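Local coordinates for protein aminoglycoside N(3)-acetyltransferase (Enterobacter cloacae, PDB 6NP3) that transfers an acetyl group from acetyl-CoA to the 3-amino group of 2-deoxystreptamine antibiotics such as gentamicin, probably conferring resistance to them, at residues P117-A122 against A133-G138; A128-A133 against L151-K156. All blocks are in the same frame, centred on the assembly; numbering follows the deposited sequence. Where two conformers were deposited one is given.

In the fold
Contact 1 is a buried contact of P117-A122 with A133-G138 at the antibiotic pocket, whereas contact 2, A128-A133 with L151-K156, lies at the surface. They are adjacent: their centres are about 13 Å apart, Ala133 belongs to both, and Met121 O packs against Val132 CG1 at 3.8 Å, where strand 121-124 is followed by helix 128-132. Their segments alternate along the chain. Neither has a hydrogen bond directly between its segments, but each centres on a histidine. In contact 1 the ring edge meets a backbone carbonyl, with an alanine and a methionine side chain close by; in contact 2 the ring face receives a tryptophan edge, close to a bound magnesium ion.

Contact 1: P117-A122 against A133-G138; sequences PDASMA and APHEMG. With LLL ((2R,3R,4R,5R)-2-((1S,2S,3R,4S,6R)-4,6-diamino-3-((2R,3R,6S)-3-amino-6-(aminomethyl)-tetrahydro-2H-pyran-2-yloxy)-2-hydr oxycyclohexyloxy)-5-methyl-4-(methylamino)-tetrahydro-2H-pyran-3,5-diol), chain B.
The two backbones keep well apart, with Ala119 CA 8.5 Å from His135 CA and Pro117 CA 8.6 Å from Met137 CA, and no hydrogen bond runs between the segments, so the join is made by side chains and one backbone carbonyl, that of Ala119. His135 contributes the largest share. Its CG is anti to the backbone N (chi1 -162°), which carries the imidazole across to the turn before strand 121-124. There His135 CE1 lies 3.2 Å from Ala119 O, the oxygen sitting at the ring edge and near the ring plane. His135 CE1 is also 3.7 Å from Ala119 CB, while Met121 CG approaches it obliquely at 3.9 Å. Both ring nitrogens of this buried group are satisfied outside the segments: ND1 by the hydroxyl of Ser114, which also bonds Met121 N, and NE2 by Ala140 O, so the rotation of the ring is fixed. A second, looser touch is apolar, Pro117 CD meeting Met137 SD at 4.3 Å.

Asp118 serves the substrate instead. Both carboxylate oxygens grip one sugar ring of the bound gentamicin component: the amine N33 donates to Asp118 OD1 at 2.8 Å, and the hydroxyl O23 donates to Asp118 OD2 at 2.6 Å. Ser65 OG also bonds OD1, a second-shell partner that positions the carboxylate. Glu68, Tyr141, His171, Ser207 and Asn208 hydrogen-bond the same ligand.

In the fold, the contact leads from the central mixed sheet to the separate two-stranded hairpin. Met121 and His135 pack on Pro146 at helix 146-151, Pro117 and Met137 rest on Met189 of strand 184-193, and Met137 also reaches Val200 and Thr202 of strand 196-205.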
ATOM      1  N   PRO A 117     -10.467  -7.479  -0.806  1.00 13.27           N
ATOM      2  CA  PRO A 117     -11.204  -6.239  -1.065  1.00 14.39           C
ATOM      3  C   PRO A 117     -10.716  -5.059  -0.251  1.00 15.19           C
ATOM      4  O   PRO A 117     -10.643  -3.945  -0.773  1.00 19.66           O
ATOM      5  CB  PRO A 117     -12.660  -6.623  -0.769  1.00 14.98           C
ATOM      6  CG  PRO A 117     -12.720  -8.062  -1.003  1.00 14.94           C
ATOM      7  CD  PRO A 117     -11.387  -8.576  -0.466  1.00 14.68           C
ATOM      8  N   ASP A 118     -10.341  -5.277   1.005  1.00 12.80           N
ATOM      9  CA  ASP A 118      -9.907  -4.182   1.860  1.00 12.62           C
ATOM     10  C   ASP A 118      -8.437  -3.849   1.668  1.00 12.13           C
ATOM     11  O   ASP A 118      -8.061  -2.678   1.751  1.00 13.10           O
ATOM     12  CB  ASP A 118     -10.199  -4.488   3.335  1.00 13.42           C
ATOM     13  CG  ASP A 118     -10.011  -3.285   4.200  1.00 13.11           C
ATOM     14  OD1 ASP A 118     -10.786  -2.297   4.073  1.00 13.82           O
ATOM     15  OD2 ASP A 118      -9.059  -3.290   5.005  1.00 14.04           O
ATOM     16  N   ALA A 119      -7.597  -4.861   1.475  1.00 11.95           N
ATOM     17  CA  ALA A 119      -6.166  -4.675   1.272  1.00 12.20           C
ATOM     18  C   ALA A 119      -5.770  -4.623  -0.202  1.00 11.65           C
ATOM     19  O   ALA A 119      -4.581  -4.720  -0.519  1.00 11.55           O
ATOM     20  CB  ALA A 119      -5.407  -5.803   1.974  1.00 12.39           C
ATOM     21  N   SER A 120      -6.696  -4.321  -1.090  1.00 11.50           N
ATOM     22  CA  SER A 120      -6.451  -4.547  -2.498  1.00 11.54           C
ATOM     23  C   SER A 120      -5.248  -3.777  -3.015  1.00 11.24           C
ATOM     24  O   SER A 120      -5.075  -2.591  -2.748  1.00 11.63           O
ATOM     25  CB  SER A 120      -7.684  -4.159  -3.298  1.00 11.75           C
ATOM     26  OG  SER A 120      -7.556  -4.515  -4.670  1.00 12.87           O
ATOM     27  N   MET A 121      -4.461  -4.467  -3.834  0.53 11.36           N
ATOM     28  CA  MET A 121      -3.238  -3.941  -4.421  0.53 11.34           C
ATOM     29  C   MET A 121      -3.334  -3.948  -5.943  0.53 12.11           C
ATOM     30  O   MET A 121      -3.808  -4.923  -6.537  0.53 13.05           O
ATOM     31  CB  MET A 121      -2.056  -4.837  -4.022  0.53 11.83           C
ATOM     32  CG  MET A 121      -1.832  -4.989  -2.536  0.53 12.10           C
ATOM     33  SD  MET A 121      -0.968  -3.600  -1.838  0.53 12.57           S
ATOM     34  CE  MET A 121      -1.216  -3.914  -0.099  0.53 12.36           C
ATOM     35  N   ALA A 122      -2.811  -2.894  -6.570  1.00 11.47           N
ATOM     36  CA  ALA A 122      -2.818  -2.749  -8.016  1.00 11.67           C
ATOM     37  C   ALA A 122      -1.383  -2.810  -8.504  1.00 11.87           C
ATOM     38  O   ALA A 122      -0.500  -2.244  -7.869  1.00 12.45           O
ATOM     39  CB  ALA A 122      -3.436  -1.410  -8.394  1.00 13.46           C
ATOM     40  N   ALA A 133      -1.386 -11.939  -7.045  1.00 13.25           N
ATOM     41  CA  ALA A 133      -2.079 -13.165  -6.627  1.00 14.79           C
ATOM     42  C   ALA A 133      -1.054 -14.173  -6.139  1.00 14.04           C
ATOM     43  O   ALA A 133       0.013 -14.309  -6.756  1.00 15.75           O
ATOM     44  CB  ALA A 133      -2.859 -13.768  -7.804  1.00 16.26           C
ATOM     45  N   PRO A 134      -1.348 -14.907  -5.057  1.00 14.24           N
ATOM     46  CA  PRO A 134      -2.598 -14.861  -4.301  1.00 14.02           C
ATOM     47  C   PRO A 134      -2.688 -13.636  -3.385  1.00 13.31           C
ATOM     48  O   PRO A 134      -1.683 -13.060  -2.957  1.00 13.31           O
ATOM     49  CB  PRO A 134      -2.530 -16.134  -3.460  1.00 15.56           C
ATOM     50  CG  PRO A 134      -1.040 -16.356  -3.238  1.00 16.00           C
ATOM     51  CD  PRO A 134      -0.425 -15.949  -4.562  1.00 15.10           C
ATOM     52  N   HIS A 135      -3.915 -13.268  -3.054  1.00 12.94           N
ATOM     53  CA  HIS A 135      -4.120 -12.262  -2.018  1.00 12.32           C
ATOM     54  C   HIS A 135      -5.390 -12.666  -1.260  1.00 12.59           C
ATOM     55  O   HIS A 135      -6.497 -12.181  -1.518  1.00 14.51           O
ATOM     56  CB  HIS A 135      -4.211 -10.850  -2.556  1.00 11.89           C
ATOM     57  CG  HIS A 135      -3.981  -9.836  -1.507  1.00 11.02           C
ATOM     58  ND1 HIS A 135      -4.046  -8.489  -1.763  1.00 11.28           N
ATOM     59  CD2 HIS A 135      -3.615  -9.968  -0.208  1.00 11.53           C
ATOM     60  CE1 HIS A 135      -3.738  -7.830  -0.663  1.00 11.28           C
ATOM     61  NE2 HIS A 135      -3.494  -8.702   0.301  1.00 11.66           N
ATOM     62  N   GLU A 136      -5.214 -13.501  -0.258  1.00 13.44           N
ATOM     63  CA  GLU A 136      -6.336 -14.147   0.410  1.00 14.17           C
ATOM     64  C   GLU A 136      -6.731 -13.418   1.678  1.00 14.18           C
ATOM     65  O   GLU A 136      -5.912 -12.779   2.345  1.00 13.71           O
ATOM     66  CB  GLU A 136      -5.991 -15.613   0.711  1.00 15.63           C
ATOM     67  CG  GLU A 136      -5.911 -16.407  -0.599  1.00 17.78           C
ATOM     68  CD  GLU A 136      -5.211 -17.744  -0.480  1.00 22.00           C
ATOM     69  OE1 GLU A 136      -4.829 -18.128   0.637  1.00 22.80           O
ATOM     70  OE2 GLU A 136      -5.037 -18.409  -1.521  1.00 26.71           O
ATOM     71  N   MET A 137      -8.010 -13.535   2.005  1.00 14.51           N
ATOM     72  CA  MET A 137      -8.470 -13.098   3.307  1.00 15.29           C
ATOM     73  C   MET A 137      -7.634 -13.778   4.380  1.00 13.54           C
ATOM     74  O   MET A 137      -7.339 -14.973   4.310  1.00 14.92           O
ATOM     75  CB  MET A 137      -9.960 -13.412   3.458  1.00 16.53           C
ATOM     76  CG  MET A 137     -10.803 -12.551   2.529  1.00 17.15           C
ATOM     77  SD  MET A 137     -11.033 -10.864   3.139  1.00 17.93           S
ATOM     78  CE  MET A 137     -12.284 -11.171   4.353  1.00 18.54           C
ATOM     79  N   GLY A 138      -7.211 -12.993   5.354  1.00 14.12           N
ATOM     80  CA  GLY A 138      -6.337 -13.481   6.387  1.00 15.25           C
ATOM     81  C   GLY A 138      -4.869 -13.232   6.126  1.00 15.13           C
ATOM     82  O   GLY A 138      -4.048 -13.519   7.007  1.00 16.26           O
TER
HETATM   83  C11 LLL B 301      -4.299   5.183   8.794  0.81 25.28           C
HETATM   84  O11 LLL B 301      -3.540   4.159   8.099  0.81 19.54           O
HETATM   85  C21 LLL B 301      -3.758   6.534   8.332  0.81 28.73           C
HETATM   86  N21 LLL B 301      -3.731   6.515   6.874  0.81 30.20           N
HETATM   87  C31 LLL B 301      -2.349   6.699   8.766  0.81 28.69           C
HETATM   88  C41 LLL B 301      -2.305   6.637  10.285  0.81 29.31           C
HETATM   89  C51 LLL B 301      -2.907   5.306  10.720  0.81 29.22           C
HETATM   90  O51 LLL B 301      -4.204   5.158  10.214  0.81 28.20           O
HETATM   91  C61 LLL B 301      -2.994   5.235  12.230  0.81 29.85           C
HETATM   92  N61 LLL B 301      -3.587   3.949  12.593  0.81 29.57           N
HETATM   93  C12 LLL B 301      -4.842   0.458   6.555  0.19 17.21           C
HETATM   94  N12 LLL B 301      -5.253  -0.925   6.355  0.19 16.97           N
HETATM   95  C22 LLL B 301      -3.434   0.543   7.142  0.81 17.33           C
HETATM   96  C32 LLL B 301      -3.067   2.010   7.241  0.19 19.27           C
HETATM   97  N32 LLL B 301      -1.708   2.132   7.777  0.19 20.46           N
HETATM   98  C42 LLL B 301      -4.003   2.807   8.151  0.19 19.52           C
HETATM   99  C52 LLL B 301      -5.444   2.624   7.673  0.19 17.92           C
HETATM  100  O52 LLL B 301      -6.304   3.203   8.628  0.19 17.59           O
HETATM  101  C62 LLL B 301      -5.821   1.166   7.500  0.19 16.77           C
HETATM  102  O62 LLL B 301      -7.107   1.109   6.910  0.81 13.57           O
HETATM  103  C13 LLL B 301      -8.096   0.306   7.556  0.19 15.22           C
HETATM  104  C23 LLL B 301      -9.018  -0.211   6.455  0.19 14.76           C
HETATM  105  O23 LLL B 301      -8.224  -0.877   5.495  0.19 14.71           O
HETATM  106  C33 LLL B 301      -9.722   0.959   5.743  0.19 14.73           C
HETATM  107  N33 LLL B 301     -10.695   0.437   4.759  0.19 14.61           N
HETATM  108  C43 LLL B 301     -10.434   1.822   6.805  0.19 15.04           C
HETATM  109  O43 LLL B 301     -11.511   1.053   7.300  0.19 15.19           O
HETATM  110  C53 LLL B 301      -9.465   2.195   7.933  0.19 15.04           C
HETATM  111  O53 LLL B 301      -8.857   1.066   8.516  0.19 14.96           O
HETATM  112  C83 LLL B 301     -10.949   3.122   6.174  0.19 15.40           C
HETATM  113  C93 LLL B 301     -10.461   1.025   3.422  0.81 15.30           C

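Contact 2: A128-A133 against L151-K156; sequences AAWLVA and LAHAGK
Trp130 and His153 form a T-shaped (edge-to-face) aromatic pair, the one residue pair that meets closely here. The ring planes stand at 64°, and the centroids of the tryptophan six-membered ring and the imidazole are 5.2 Å apart. Trp130 leads with CZ3, which hangs 3.8 Å above the imidazole plane, offset toward the rim. That offset places Trp130 CZ3 3.9 Å from His153 CG and 4.0 Å from His153 CB, so Trp130 CZ3 touches the start of the histidine side chain as well as its ring. Trp130 CH2 adds a flanking contact to His153 CB at 4.2 Å. Trp130 CG lies anti to the backbone N (chi1 175°), and this torsion swings the indole off helix 128-132 and over the imidazole.

The next shell sets the imidazole. His153 NE2 is hydrogen-bonded to Asp127 OD2, just ahead of the helix. Asp127 is seen to bind magnesium in a structure of this protein; here the nearest atom of the His153 side chain is about 5 Å from a bound magnesium ion. Arg149 holds the helix end through Leu131 O, with a weak bond to Trp130 O.

Further out, helix 128-132 packs by Ala128 and Val132 on Ala123 of strand 121-124 and on Arg112 of strand 112-113. Leu131 and His153 both touch Met22 of strand 22-27, and the loop runs from helix 146-151 into strand 156-160 of the central sheet.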
ATOM      1  N   ALA A 128       3.180  -8.090 -12.968  1.00 13.25           N
ATOM      2  CA  ALA A 128       1.982  -7.682 -12.247  1.00 13.48           C
ATOM      3  C   ALA A 128       1.141  -8.870 -11.810  1.00 13.36           C
ATOM      4  O   ALA A 128       0.604  -8.884 -10.692  1.00 13.84           O
ATOM      5  CB  ALA A 128       1.132  -6.774 -13.127  1.00 14.32           C
ATOM      6  N   ALA A 129       0.968  -9.872 -12.667  1.00 13.90           N
ATOM      7  CA  ALA A 129       0.139 -10.995 -12.245  1.00 14.15           C
ATOM      8  C   ALA A 129       0.774 -11.736 -11.073  1.00 13.34           C
ATOM      9  O   ALA A 129       0.075 -12.172 -10.146  1.00 14.60           O
ATOM     10  CB  ALA A 129      -0.118 -11.940 -13.419  1.00 16.83           C
ATOM     11  N   TRP A 130       2.084 -11.940 -11.124  1.00 12.75           N
ATOM     12  CA  TRP A 130       2.783 -12.602 -10.030  1.00 12.81           C
ATOM     13  C   TRP A 130       2.702 -11.785  -8.748  1.00 11.98           C
ATOM     14  O   TRP A 130       2.573 -12.349  -7.659  1.00 12.73           O
ATOM     15  CB  TRP A 130       4.236 -12.812 -10.450  1.00 12.72           C
ATOM     16  CG  TRP A 130       5.121 -13.366  -9.396  1.00 12.60           C
ATOM     17  CD1 TRP A 130       5.274 -14.676  -9.075  1.00 14.31           C
ATOM     18  CD2 TRP A 130       5.985 -12.642  -8.523  1.00 12.48           C
ATOM     19  NE1 TRP A 130       6.144 -14.811  -8.032  1.00 15.82           N
ATOM     20  CE2 TRP A 130       6.599 -13.574  -7.679  1.00 13.67           C
ATOM     21  CE3 TRP A 130       6.273 -11.292  -8.350  1.00 13.18           C
ATOM     22  CZ2 TRP A 130       7.518 -13.205  -6.719  1.00 15.08           C
ATOM     23  CZ3 TRP A 130       7.207 -10.938  -7.398  1.00 14.12           C
ATOM     24  CH2 TRP A 130       7.820 -11.884  -6.610  1.00 15.01           C
ATOM     25  N   LEU A 131       2.736 -10.457  -8.858  1.00 11.71           N
ATOM     26  CA  LEU A 131       2.613  -9.620  -7.671  1.00 12.23           C
ATOM     27  C   LEU A 131       1.238  -9.742  -7.028  1.00 12.00           C
ATOM     28  O   LEU A 131       1.141  -9.819  -5.804  1.00 12.20           O
ATOM     29  CB  LEU A 131       2.877  -8.151  -7.990  1.00 12.03           C
ATOM     30  CG  LEU A 131       4.347  -7.826  -8.214  1.00 12.56           C
ATOM     31  CD1 LEU A 131       4.473  -6.489  -8.931  1.00 14.30           C
ATOM     32  CD2 LEU A 131       5.108  -7.800  -6.919  1.00 13.21           C
ATOM     33  N   VAL A 132       0.160  -9.712  -7.813  1.00 12.95           N
ATOM     34  CA  VAL A 132      -1.138  -9.489  -7.193  1.00 13.16           C
ATOM     35  C   VAL A 132      -1.845 -10.738  -6.694  1.00 12.79           C
ATOM     36  O   VAL A 132      -2.837 -10.608  -5.964  1.00 13.74           O
ATOM     37  CB  VAL A 132      -2.136  -8.711  -8.070  1.00 14.47           C
ATOM     38  CG1 VAL A 132      -1.600  -7.328  -8.429  1.00 16.05           C
ATOM     39  CG2 VAL A 132      -2.524  -9.490  -9.331  1.00 16.23           C
ATOM     40  N   ALA A 133      -1.386 -11.939  -7.045  1.00 13.25           N
ATOM     41  CA  ALA A 133      -2.079 -13.165  -6.627  1.00 14.79           C
ATOM     42  C   ALA A 133      -1.054 -14.173  -6.139  1.00 14.04           C
ATOM     43  O   ALA A 133       0.013 -14.309  -6.756  1.00 15.75           O
ATOM     44  CB  ALA A 133      -2.859 -13.768  -7.804  1.00 16.26           C
ATOM     45  N   LEU A 151       8.627  -7.416  -1.384  1.00 11.07           N
ATOM     46  CA  LEU A 151       9.821  -7.401  -0.565  1.00 11.54           C
ATOM     47  C   LEU A 151      10.836  -8.410  -1.055  1.00 12.80           C
ATOM     48  O   LEU A 151      12.029  -8.232  -0.813  1.00 15.59           O
ATOM     49  CB  LEU A 151       9.495  -7.742   0.882  1.00 12.87           C
ATOM     50  CG  LEU A 151       8.682  -6.683   1.613  1.00 12.95           C
ATOM     51  CD1 LEU A 151       8.147  -7.194   2.939  1.00 14.77           C
ATOM     52  CD2 LEU A 151       9.439  -5.386   1.788  1.00 15.59           C
ATOM     53  N   ALA A 152      10.408  -9.446  -1.765  1.00 11.88           N
ATOM     54  CA  ALA A 152      11.314 -10.406  -2.382  1.00 12.92           C
ATOM     55  C   ALA A 152      11.771  -9.982  -3.778  1.00 12.85           C
ATOM     56  O   ALA A 152      12.596 -10.680  -4.388  1.00 16.08           O
ATOM     57  CB  ALA A 152      10.638 -11.790  -2.431  1.00 14.56           C
ATOM     58  N   HIS A 153      11.261  -8.867  -4.294  1.00 12.12           N
ATOM     59  CA  HIS A 153      11.435  -8.455  -5.679  1.00 11.95           C
ATOM     60  C   HIS A 153      12.157  -7.121  -5.752  1.00 12.09           C
ATOM     61  O   HIS A 153      11.907  -6.310  -6.639  1.00 12.53           O
ATOM     62  CB  HIS A 153      10.073  -8.362  -6.351  1.00 12.60           C
ATOM     63  CG  HIS A 153      10.099  -8.403  -7.845  1.00 12.83           C
ATOM     64  ND1 HIS A 153      10.959  -9.189  -8.586  1.00 15.37           N
ATOM     65  CD2 HIS A 153       9.309  -7.765  -8.734  1.00 14.57           C
ATOM     66  CE1 HIS A 153      10.684  -9.038  -9.873  1.00 13.93           C
ATOM     67  NE2 HIS A 153       9.683  -8.184  -9.987  1.00 14.39           N
ATOM     68  N   ALA A 154      13.082  -6.904  -4.819  1.00 12.37           N
ATOM     69  CA  ALA A 154      13.949  -5.735  -4.845  1.00 12.69           C
ATOM     70  C   ALA A 154      13.136  -4.455  -4.728  1.00 11.54           C
ATOM     71  O   ALA A 154      13.507  -3.425  -5.272  1.00 12.42           O
ATOM     72  CB  ALA A 154      14.879  -5.706  -6.070  1.00 14.38           C
ATOM     73  N   GLY A 155      12.010  -4.507  -4.023  1.00 11.26           N
ATOM     74  CA  GLY A 155      11.102  -3.381  -4.031  1.00 11.51           C
ATOM     75  C   GLY A 155      11.734  -2.124  -3.450  1.00 10.85           C
ATOM     76  O   GLY A 155      12.487  -2.177  -2.464  1.00 12.34           O
ATOM     77  N   LYS A 156      11.322  -0.980  -3.999  1.00 10.82           N
ATOM     78  CA  LYS A 156      11.668   0.341  -3.497  1.00 11.47           C
ATOM     79  C   LYS A 156      10.379   1.069  -3.167  1.00 11.79           C
ATOM     80  O   LYS A 156       9.396   0.989  -3.917  1.00 12.05           O
ATOM     81  CB  LYS A 156      12.441   1.166  -4.524  1.00 12.16           C
ATOM     82  CG  LYS A 156      13.733   0.549  -4.961  1.00 12.94           C
ATOM     83  CD  LYS A 156      14.460   1.457  -5.928  1.00 13.90           C
ATOM     84  CE  LYS A 156      15.731   0.842  -6.464  1.00 14.76           C
ATOM     85  NZ  LYS A 156      16.507   1.806  -7.339  1.00 15.26           N
TER